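Local coordinates for protein oxidoreductase (Bordetella pertussis, PDB 3Q2K) that probably oxidises the 3-hydroxyl of UDP-N-acetylglucosaminuronic acid with a bound nicotinamide cofactor, a step toward 2,3-diacetamido-2,3-dideoxy-D-mannuronic acid, at residues C[27-32]-C[92-97]; C[50-55]-C[324-329]; C[167-172]-C[294-299]; C[173-178]-C[273-278]. One frame throughout, in Å; residues are numbered along the deposited sequence.

Contact 1: residues C[27-32]-C[92-97]; sequences TDRKIR and NADALV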
# COMPACT_ATOMS: atom_id res chain seq x y z
N THR C 27 -29.50 35.97 32.33
CA THR C 27 -30.90 35.84 32.69
C THR C 27 -31.58 37.18 32.98
O THR C 27 -32.78 37.28 32.76
CB THR C 27 -31.03 34.82 33.85
OG1 THR C 27 -32.33 34.24 33.83
CG2 THR C 27 -30.76 35.44 35.21
N ASP C 28 -30.86 38.22 33.38
CA ASP C 28 -31.51 39.48 33.74
C ASP C 28 -31.34 40.74 32.89
O ASP C 28 -31.36 41.83 33.46
CB ASP C 28 -31.23 39.84 35.20
CG ASP C 28 -31.62 38.74 36.16
OD1 ASP C 28 -32.73 38.17 36.06
OD2 ASP C 28 -30.77 38.44 37.03
N ARG C 29 -31.25 40.60 31.57
CA ARG C 29 -30.99 41.69 30.63
C ARG C 29 -30.78 41.04 29.27
O ARG C 29 -30.20 39.96 29.20
CB ARG C 29 -29.67 42.37 31.00
CG ARG C 29 -28.41 41.56 30.74
CD ARG C 29 -27.25 42.21 31.49
NE ARG C 29 -25.94 41.59 31.35
CZ ARG C 29 -25.42 41.17 30.20
NH1 ARG C 29 -26.11 41.17 29.07
NH2 ARG C 29 -24.19 40.69 30.13
N LYS C 30 -31.18 41.70 28.19
CA LYS C 30 -30.95 41.14 26.86
C LYS C 30 -29.50 40.72 26.59
O LYS C 30 -28.56 41.40 27.01
CB LYS C 30 -31.43 42.12 25.79
CG LYS C 30 -32.92 42.41 25.88
CD LYS C 30 -33.37 43.39 24.82
CE LYS C 30 -33.12 44.83 25.25
NZ LYS C 30 -33.46 45.72 24.12
N ILE C 31 -29.33 39.60 25.89
CA ILE C 31 -28.02 39.15 25.46
C ILE C 31 -27.40 40.20 24.54
O ILE C 31 -28.03 40.62 23.58
CB ILE C 31 -28.14 37.85 24.63
CG1 ILE C 31 -28.65 36.70 25.51
CG2 ILE C 31 -26.78 37.41 24.08
CD1 ILE C 31 -27.59 36.24 26.51
N ARG C 32 -26.14 40.56 24.80
CA ARG C 32 -25.37 41.40 23.89
C ARG C 32 -24.49 40.64 22.89
O ARG C 32 -23.46 40.07 23.25
CB ARG C 32 -24.46 42.35 24.67
CG ARG C 32 -25.06 43.70 25.04
CD ARG C 32 -25.63 43.79 26.45
NE ARG C 32 -24.61 43.80 27.50
CZ ARG C 32 -24.74 44.40 28.68
NH1 ARG C 32 -25.83 45.09 28.98
NH2 ARG C 32 -23.76 44.34 29.57
N ASN C 92 -18.17 45.30 24.77
CA ASN C 92 -18.64 44.42 25.83
C ASN C 92 -19.60 43.30 25.41
O ASN C 92 -20.40 42.84 26.23
CB ASN C 92 -19.31 45.26 26.92
CG ASN C 92 -20.71 45.70 26.53
OD1 ASN C 92 -21.67 45.48 27.28
ND2 ASN C 92 -20.86 46.26 25.34
N ALA C 93 -19.59 42.87 24.15
CA ALA C 93 -20.56 41.87 23.69
C ALA C 93 -20.40 40.56 24.46
O ALA C 93 -19.28 40.25 24.89
CB ALA C 93 -20.46 41.63 22.18
N ASP C 94 -21.49 39.85 24.70
CA ASP C 94 -21.43 38.63 25.52
C ASP C 94 -20.96 37.46 24.67
O ASP C 94 -20.36 36.51 25.17
CB ASP C 94 -22.77 38.22 26.12
CG ASP C 94 -23.30 39.27 27.08
OD1 ASP C 94 -22.53 39.65 28.00
OD2 ASP C 94 -24.44 39.76 26.91
N ALA C 95 -21.23 37.60 23.38
CA ALA C 95 -20.98 36.58 22.37
C ALA C 95 -20.64 37.21 21.02
O ALA C 95 -21.30 38.14 20.56
CB ALA C 95 -22.21 35.70 22.22
N LEU C 96 -19.61 36.70 20.37
CA LEU C 96 -19.30 37.19 19.03
C LEU C 96 -19.68 36.23 17.91
O LEU C 96 -19.43 35.02 17.96
CB LEU C 96 -17.82 37.55 18.99
CG LEU C 96 -17.80 38.83 19.82
CD1 LEU C 96 -16.48 38.96 20.53
CD2 LEU C 96 -18.01 39.96 18.84
N VAL C 97 -20.31 36.79 16.89
CA VAL C 97 -20.75 35.99 15.76
C VAL C 97 -19.71 36.07 14.66
O VAL C 97 -19.29 37.17 14.29
CB VAL C 97 -22.10 36.47 15.22
CG1 VAL C 97 -22.35 35.75 13.90
CG2 VAL C 97 -23.22 36.20 16.22
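Arg29 and Asp94 meet head-on: CG of Arg29 is tucked between its backbone N and carbonyl carbon (chi1 70°) and the chain then runs extended to NE, while CG of Asp94 stands beside its own N (chi1 -63°), turning the carboxylate to the guanidinium. This happens where the neighbouring parallel strands 31-36 and 95-98 of the Rossmann sheet begin. The salt bridge is end-on and two-pronged, NH2 of Arg29 lying 2.9 Å from OD1 of Asp94 and NH1 3.1 Å from OD2. Both carboxylate oxygens are met on their syn side, with the two flat groups 26° apart. On its anti side OD2 also takes the backbone N-H of Arg32 at 2.8 Å, so three N-H groups fix the rotation of the carboxylate. The Arg32 guanidinium, folded back by bends at chi2 and chi3, lies over one face of the Arg29 guanidinium, near its rim; the nearby Asp94 carboxylate, to which it makes no hydrogen bond, probably offsets part of the like charge. In the return direction, O of Arg32 accepts a weak bond from N of Ala95 at 3.3 Å, whereas its 2.5 Å separation from N of Asp94 is too short to take at face value.

Contact 2: residues C[50-55]-C[324-329]; sequences AQHGDR and YYDNVI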
# COMPACT_ATOMS: atom_id res chain seq x y z
N ALA C 50 -32.39 40.62 15.43
CA ALA C 50 -33.46 41.62 15.52
C ALA C 50 -34.81 40.92 15.63
O ALA C 50 -35.76 41.46 16.19
CB ALA C 50 -33.43 42.53 14.30
N GLN C 51 -34.90 39.70 15.12
CA GLN C 51 -36.16 38.97 15.26
C GLN C 51 -36.31 38.47 16.70
O GLN C 51 -37.35 37.92 17.06
CB GLN C 51 -36.20 37.82 14.25
CG GLN C 51 -37.54 37.67 13.57
CD GLN C 51 -37.40 37.48 12.07
OE1 GLN C 51 -37.67 36.39 11.58
NE2 GLN C 51 -36.96 38.51 11.36
N HIS C 52 -35.30 38.68 17.54
CA HIS C 52 -35.45 38.35 18.96
C HIS C 52 -35.14 39.57 19.82
O HIS C 52 -34.64 39.42 20.93
CB HIS C 52 -34.51 37.21 19.35
CG HIS C 52 -34.81 35.92 18.65
ND1 HIS C 52 -35.52 34.90 19.25
CD2 HIS C 52 -34.50 35.48 17.41
CE1 HIS C 52 -35.65 33.90 18.40
NE2 HIS C 52 -35.04 34.22 17.27
N GLY C 53 -35.46 40.74 19.29
CA GLY C 53 -35.21 42.03 19.93
C GLY C 53 -35.46 42.09 21.43
O GLY C 53 -34.86 42.89 22.14
N ASP C 54 -36.33 41.21 21.92
CA ASP C 54 -36.67 41.16 23.34
C ASP C 54 -35.68 40.38 24.20
O ASP C 54 -35.51 40.65 25.39
CB ASP C 54 -38.09 40.62 23.52
CG ASP C 54 -38.68 40.12 22.22
OD1 ASP C 54 -39.79 39.55 22.26
OD2 ASP C 54 -38.02 40.31 21.17
N ARG C 55 -35.00 39.42 23.60
CA ARG C 55 -34.03 38.65 24.38
C ARG C 55 -32.58 38.98 24.03
O ARG C 55 -31.64 38.69 24.78
CB ARG C 55 -34.38 37.16 24.31
CG ARG C 55 -35.75 36.92 24.92
CD ARG C 55 -36.09 35.44 24.99
NE ARG C 55 -36.00 34.91 23.64
CZ ARG C 55 -35.70 33.65 23.37
NH1 ARG C 55 -35.60 33.26 22.10
NH2 ARG C 55 -35.48 32.80 24.36
N TYR C 324 -32.28 29.07 14.21
CA TYR C 324 -31.07 28.66 14.91
C TYR C 324 -30.86 29.53 16.15
O TYR C 324 -30.34 29.06 17.16
CB TYR C 324 -29.84 28.76 14.00
CG TYR C 324 -28.54 28.34 14.65
CD1 TYR C 324 -27.74 29.26 15.30
CD2 TYR C 324 -28.11 27.02 14.63
CE1 TYR C 324 -26.54 28.89 15.89
CE2 TYR C 324 -26.92 26.63 15.23
CZ TYR C 324 -26.15 27.57 15.88
OH TYR C 324 -24.95 27.23 16.47
N TYR C 325 -31.16 30.82 16.06
CA TYR C 325 -30.73 31.68 17.15
C TYR C 325 -31.62 31.44 18.36
O TYR C 325 -31.20 31.70 19.48
CB TYR C 325 -30.79 33.16 16.76
CG TYR C 325 -29.49 33.74 16.27
CD1 TYR C 325 -28.55 34.27 17.15
CD2 TYR C 325 -29.23 33.81 14.91
CE1 TYR C 325 -27.37 34.83 16.69
CE2 TYR C 325 -28.05 34.36 14.44
CZ TYR C 325 -27.13 34.87 15.33
OH TYR C 325 -25.97 35.41 14.81
N ASP C 326 -32.84 30.97 18.13
CA ASP C 326 -33.69 30.63 19.26
C ASP C 326 -32.94 29.80 20.28
O ASP C 326 -32.96 30.09 21.48
CB ASP C 326 -34.93 29.84 18.86
CG ASP C 326 -35.93 29.77 20.00
OD1 ASP C 326 -36.02 30.76 20.75
OD2 ASP C 326 -36.59 28.73 20.20
N ASN C 327 -32.28 28.76 19.78
CA ASN C 327 -31.53 27.80 20.58
C ASN C 327 -30.30 28.41 21.25
O ASN C 327 -30.04 28.17 22.43
CB ASN C 327 -31.17 26.60 19.70
CG ASN C 327 -30.10 25.72 20.30
OD1 ASN C 327 -29.00 25.57 19.76
ND2 ASN C 327 -30.40 25.14 21.46
N VAL C 328 -29.54 29.22 20.51
CA VAL C 328 -28.40 29.93 21.08
C VAL C 328 -28.80 30.79 22.28
O VAL C 328 -28.21 30.73 23.36
CB VAL C 328 -27.80 30.85 20.00
CG1 VAL C 328 -26.67 31.69 20.56
CG2 VAL C 328 -27.30 30.02 18.83
N ILE C 329 -29.85 31.59 22.09
CA ILE C 329 -30.35 32.48 23.12
C ILE C 329 -30.80 31.68 24.35
O ILE C 329 -30.39 32.00 25.46
CB ILE C 329 -31.50 33.35 22.58
CG1 ILE C 329 -31.04 34.26 21.44
CG2 ILE C 329 -32.09 34.19 23.71
CD1 ILE C 329 -32.17 35.13 20.89
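Arg55 and His52 of the loop 50-55 meet Asp326 and Ile329 of helix 321-333, combining charge with apolar packing. The polar part is a salt bridge, with NH1 of Arg55 2.9 Å from OD1 of Asp326. That oxygen is approached nearly along its C-O axis and lies 20° out of the guanidinium plane; the N-H points at it with a moderate angle of 141°. The same NH1 also donates to ND1 of His52 within the loop, over 3.3 Å and more nearly straight at 158°. One nitrogen thus ties the imidazole and the carboxylate together, and the acceptor role of ND1 is consistent with a proton on NE2, which is hydrogen-bonded to O of Pro322.

The apolar part is the work of Ile329, whose two branches serve different partners. CG2, anti to the backbone N, sits over the centre of one guanidinium face of Arg55, 3.7 Å from CZ. CD1, at the end of the other branch, presses against CB of His52 at 3.5 Å and reaches CG of the ring as well.

NH2 of Arg55 continues to Asn330, one residue further along helix 321-333. This helix, from the C-terminal part of the sequence, packs against the loop that links helix 42-50 to strand 56-62, and Tyr325 carries the interface inward, bonding to His45 and meeting Phe33 of strand 31-36 edge-to-face.

Contact 3: residues C[167-172]-C[294-299]; sequences QGRFGR and WKFAEP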
# COMPACT_ATOMS: atom_id res chain seq x y z
N GLN C 167 -36.66 6.84 17.03
CA GLN C 167 -37.52 5.86 17.69
C GLN C 167 -37.48 4.51 16.99
O GLN C 167 -38.46 3.76 17.04
CB GLN C 167 -38.97 6.33 17.60
CG GLN C 167 -39.16 7.71 18.19
CD GLN C 167 -40.32 8.40 17.52
OE1 GLN C 167 -40.96 7.82 16.64
NE2 GLN C 167 -40.57 9.64 17.92
N GLY C 168 -36.38 4.22 16.30
CA GLY C 168 -36.24 2.93 15.65
C GLY C 168 -37.26 2.60 14.57
O GLY C 168 -37.35 1.44 14.19
N ARG C 169 -38.01 3.56 14.03
CA ARG C 169 -38.95 3.23 12.96
C ARG C 169 -38.40 2.70 11.63
O ARG C 169 -39.12 2.07 10.85
CB ARG C 169 -39.87 4.42 12.68
CG ARG C 169 -40.62 4.87 13.93
CD ARG C 169 -41.47 6.10 13.64
NE ARG C 169 -42.46 5.81 12.61
CZ ARG C 169 -43.10 6.72 11.88
NH1 ARG C 169 -43.99 6.33 10.97
NH2 ARG C 169 -42.83 8.01 12.06
N PHE C 170 -37.13 2.95 11.32
CA PHE C 170 -36.56 2.44 10.08
C PHE C 170 -36.08 1.00 10.20
O PHE C 170 -35.84 0.36 9.18
CB PHE C 170 -35.33 3.22 9.65
CG PHE C 170 -35.67 4.49 8.95
CD1 PHE C 170 -35.85 4.49 7.58
CD2 PHE C 170 -35.78 5.68 9.65
CE1 PHE C 170 -36.12 5.67 6.93
CE2 PHE C 170 -36.08 6.86 9.01
CZ PHE C 170 -36.26 6.85 7.64
N GLY C 171 -36.02 0.51 11.43
CA GLY C 171 -35.26 -0.72 11.67
C GLY C 171 -33.81 -0.50 11.26
O GLY C 171 -33.30 0.62 11.20
N ARG C 172 -33.15 -1.60 10.93
CA ARG C 172 -31.77 -1.60 10.45
C ARG C 172 -31.72 -0.68 9.23
O ARG C 172 -32.44 -0.95 8.28
CB ARG C 172 -31.45 -3.03 10.02
CG ARG C 172 -30.02 -3.32 9.62
CD ARG C 172 -29.13 -2.91 10.78
NE ARG C 172 -27.74 -3.00 10.38
CZ ARG C 172 -27.14 -4.16 10.14
NH1 ARG C 172 -25.85 -4.19 9.82
NH2 ARG C 172 -27.84 -5.28 10.23
N TRP C 294 -42.33 8.50 1.85
CA TRP C 294 -42.39 8.38 3.29
C TRP C 294 -43.28 7.17 3.55
O TRP C 294 -44.50 7.28 3.44
CB TRP C 294 -42.83 9.70 3.93
CG TRP C 294 -43.11 9.66 5.41
CD1 TRP C 294 -44.14 9.02 6.04
CD2 TRP C 294 -42.30 10.23 6.46
NE1 TRP C 294 -44.05 9.18 7.41
CE2 TRP C 294 -42.91 9.90 7.68
CE3 TRP C 294 -41.11 10.96 6.47
CZ2 TRP C 294 -42.39 10.31 8.91
CZ3 TRP C 294 -40.58 11.33 7.69
CH2 TRP C 294 -41.22 11.02 8.90
N LYS C 295 -42.66 6.02 3.79
CA LYS C 295 -43.35 4.75 3.98
C LYS C 295 -42.71 3.98 5.13
O LYS C 295 -41.49 3.82 5.05
CB LYS C 295 -43.14 3.93 2.71
CG LYS C 295 -43.45 4.68 1.42
CD LYS C 295 -42.69 4.05 0.25
CE LYS C 295 -43.31 4.30 -1.11
NZ LYS C 295 -42.86 3.17 -1.98
N PHE C 296 -43.50 3.51 6.09
CA PHE C 296 -43.10 2.82 7.32
C PHE C 296 -43.98 1.61 7.65
O PHE C 296 -45.16 1.59 7.32
CB PHE C 296 -43.13 3.76 8.52
CG PHE C 296 -42.00 4.75 8.50
CD1 PHE C 296 -40.71 4.36 8.83
CD2 PHE C 296 -42.25 6.06 8.13
CE1 PHE C 296 -39.66 5.28 8.75
CE2 PHE C 296 -41.22 6.98 8.03
CZ PHE C 296 -39.92 6.59 8.36
N ALA C 297 -43.43 0.57 8.28
CA ALA C 297 -44.23 -0.64 8.48
C ALA C 297 -45.38 -0.38 9.45
O ALA C 297 -46.38 -1.09 9.46
CB ALA C 297 -43.39 -1.78 9.02
N GLU C 298 -45.23 0.65 10.28
CA GLU C 298 -46.18 0.85 11.36
C GLU C 298 -46.44 2.34 11.56
O GLU C 298 -45.49 3.14 11.49
CB GLU C 298 -45.67 0.19 12.64
CG GLU C 298 -44.32 0.72 13.09
CD GLU C 298 -43.36 -0.41 13.41
OE1 GLU C 298 -42.22 -0.13 13.84
OE2 GLU C 298 -43.75 -1.58 13.20
N PRO C 299 -47.71 2.72 11.76
CA PRO C 299 -48.11 4.11 11.59
C PRO C 299 -47.72 5.00 12.77
O PRO C 299 -47.34 4.49 13.83
CB PRO C 299 -49.63 4.03 11.41
CG PRO C 299 -50.05 2.75 12.09
CD PRO C 299 -48.85 1.84 12.10
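An aromatic and cation-pi cluster joins the turn 167-172 to the end of strand 290-296, outermost of its sheet within this chain, in the C-terminal alpha/beta domain. Its centre is Phe296, which receives Arg169 over a face and offers its edge to Phe170. In the cation-pi contact, CZ of Arg169 stands 4.2 Å from the centroid of the Phe296 ring and 22° off the ring normal. The guanidinium is tilted rather than stacked flat, the two planes making 38°, and it dips at NH1, which comes within 3.3 Å of CD2 of Phe296. A bend at chi3 (61°) in an otherwise extended chain lays the guanidinium there, while CB of Arg169 covers the CD1 side of the same ring.

Phe170 and Phe296 form a T-shaped pair with centroids 5.0 Å apart. The CE1-CZ edge of Phe296 points into the face of Phe170, CE1 lying over its centre, and CZ of Phe170 is 3.7 Å from CZ of Phe296. Trp294 adds its CZ2 corner, 3.9 Å from NH2 of Arg169. The charge of Arg169 is met by Asp303, which forms a salt bridge with NH1 and also accepts from NE1 of Trp294; NE, by contrast, is buried without a polar partner.

The turn itself follows a Schellman motif, with Gly168 at positive phi ending helix 156-166, and Gly168 to Gly171 make a type I turn leading into strand 173-181. The cluster lies between that helix, where Phe296 touches Ala164, and strand 279-284, where Val281 receives Phe170, Trp294 and Phe296.

Contact 4: residues C[173-178]-C[273-278]; sequences IYMVTV and TILGEK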
# COMPACT_ATOMS: atom_id res chain seq x y z
N ILE C 173 -30.94 0.39 9.26
CA ILE C 173 -30.71 1.28 8.13
C ILE C 173 -29.75 0.69 7.09
O ILE C 173 -28.66 0.22 7.41
CB ILE C 173 -30.17 2.62 8.63
CG1 ILE C 173 -31.20 3.16 9.62
CG2 ILE C 173 -29.93 3.60 7.50
CD1 ILE C 173 -31.77 4.43 9.11
N TYR C 174 -30.13 0.69 5.82
CA TYR C 174 -29.26 0.03 4.86
C TYR C 174 -28.56 0.95 3.88
O TYR C 174 -27.41 0.70 3.52
CB TYR C 174 -30.08 -0.90 3.96
CG TYR C 174 -30.84 -1.96 4.71
CD1 TYR C 174 -30.21 -2.74 5.66
CD2 TYR C 174 -32.19 -2.18 4.42
CE1 TYR C 174 -30.92 -3.72 6.33
CE2 TYR C 174 -32.89 -3.17 5.08
CZ TYR C 174 -32.25 -3.94 6.02
OH TYR C 174 -32.95 -4.91 6.71
N MET C 175 -29.26 1.94 3.35
CA MET C 175 -28.72 2.65 2.20
C MET C 175 -29.07 4.13 2.33
O MET C 175 -30.17 4.49 2.74
CB MET C 175 -29.23 2.03 0.89
CG MET C 175 -29.23 2.93 -0.34
SD MET C 175 -27.53 3.19 -0.91
CE MET C 175 -26.93 1.50 -1.02
N VAL C 176 -28.08 4.98 2.08
CA VAL C 176 -28.30 6.41 2.25
C VAL C 176 -27.69 7.15 1.07
O VAL C 176 -26.51 6.94 0.78
CB VAL C 176 -27.67 7.00 3.51
CG1 VAL C 176 -27.94 8.49 3.56
CG2 VAL C 176 -28.25 6.36 4.75
N THR C 177 -28.49 7.95 0.37
CA THR C 177 -27.89 8.81 -0.64
C THR C 177 -28.32 10.27 -0.47
O THR C 177 -29.47 10.58 -0.15
CB THR C 177 -28.33 8.42 -2.06
OG1 THR C 177 -28.45 7.00 -2.10
CG2 THR C 177 -27.25 8.85 -3.05
N VAL C 178 -27.32 11.12 -0.69
CA VAL C 178 -27.44 12.57 -0.57
C VAL C 178 -26.93 13.24 -1.84
O VAL C 178 -25.82 12.96 -2.29
CB VAL C 178 -26.62 13.09 0.62
CG1 VAL C 178 -26.65 14.60 0.62
CG2 VAL C 178 -27.16 12.56 1.95
N THR C 273 -32.03 10.48 0.88
CA THR C 273 -32.91 9.33 0.81
C THR C 273 -32.34 8.34 1.81
O THR C 273 -31.14 8.05 1.75
CB THR C 273 -32.70 8.63 -0.53
OG1 THR C 273 -33.30 9.43 -1.55
CG2 THR C 273 -33.41 7.30 -0.53
N ILE C 274 -33.17 7.87 2.74
CA ILE C 274 -32.74 6.84 3.68
C ILE C 274 -33.58 5.59 3.50
O ILE C 274 -34.80 5.66 3.58
CB ILE C 274 -32.83 7.36 5.12
CG1 ILE C 274 -31.88 8.54 5.28
CG2 ILE C 274 -32.40 6.31 6.14
CD1 ILE C 274 -32.24 9.38 6.49
N LEU C 275 -32.94 4.45 3.28
CA LEU C 275 -33.67 3.20 3.07
C LEU C 275 -33.39 2.23 4.20
O LEU C 275 -32.22 1.98 4.46
CB LEU C 275 -33.21 2.54 1.77
CG LEU C 275 -33.48 3.44 0.56
CD1 LEU C 275 -33.15 2.77 -0.76
CD2 LEU C 275 -34.97 3.77 0.60
N GLY C 276 -34.41 1.70 4.87
CA GLY C 276 -34.26 0.65 5.87
C GLY C 276 -35.21 -0.54 5.81
O GLY C 276 -35.99 -0.72 4.88
N GLU C 277 -35.08 -1.42 6.79
CA GLU C 277 -35.85 -2.66 6.82
C GLU C 277 -37.35 -2.40 6.83
O GLU C 277 -38.10 -3.10 6.15
CB GLU C 277 -35.47 -3.40 8.09
CG GLU C 277 -35.97 -4.82 8.19
CD GLU C 277 -35.87 -5.27 9.63
OE1 GLU C 277 -35.04 -4.70 10.38
OE2 GLU C 277 -36.64 -6.17 10.02
N LYS C 278 -37.77 -1.35 7.53
CA LYS C 278 -39.20 -1.08 7.65
C LYS C 278 -39.53 0.38 7.42
O LYS C 278 -40.58 0.81 7.89
CB LYS C 278 -39.70 -1.36 9.07
CG LYS C 278 -38.93 -2.37 9.91
CD LYS C 278 -39.08 -2.00 11.37
CE LYS C 278 -39.93 -3.01 12.12
NZ LYS C 278 -39.88 -2.71 13.58
O HOH W 1 -31.24 11.78 -2.19
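Strands 173-178 and 273-276 run antiparallel, their axes 4.6 Å apart, and a classic beta bulge shifts the register by one residue where Tyr174 and Met175 both face Leu275. The carbonyl O of Leu275 accepts from both, N of Tyr174 at 2.8 Å and N of Met175 at 3.2 Å, and N of Leu275 returns a bond to O of Met175. Beyond the bulge the pairing is regular: Thr177 and Thr273 bond in both directions, and a water bridges O of Thr177 and OG1 of Thr273.

Ile173, Val176 and Ile274 share one face of the sheet, where CD1 of Ile173 lies 3.6 Å from CG2 of Ile274. These are central strands of the large mixed sheet of the C-terminal domain, with strand 254-260 on the far side of 173-181 and helix 210-220 covering Val176. On the other face Met175 and Leu275 lie side by side, CG of Met175 3.9 Å from CD1 of Leu275, and a second subunit packs here, its Phe181 touching Thr177 and Leu275. At the bulge the Tyr174 ring is directed along the partner strand past Gly276, bringing its OH to 3.2 Å from CB of Glu277.

Contacts 1 and 2 lie at the Rossmann end, contacts 3 and 4 in the C-terminal sheet, each pair with centres 11 Å apart. The first two meet where N of Ile31 approaches O of Arg55 at 2.7 Å, a probable hydrogen bond between strand 31-36 and the loop leading into strand 56-62. Contacts 3 and 4 share the mixed sheet: O of Phe170 and N of Lys278 are 3.1 Å apart, and both contacts touch the second subunit. Between contacts 2 and 4 the nearest atoms are about 19 Å apart. Bound NADH is about 9 Å from the Tyr325 side chain (contact 2) and about 14 Å from that of Ala93 (contact 1); contacts 3 and 4 lie away from the binding residues.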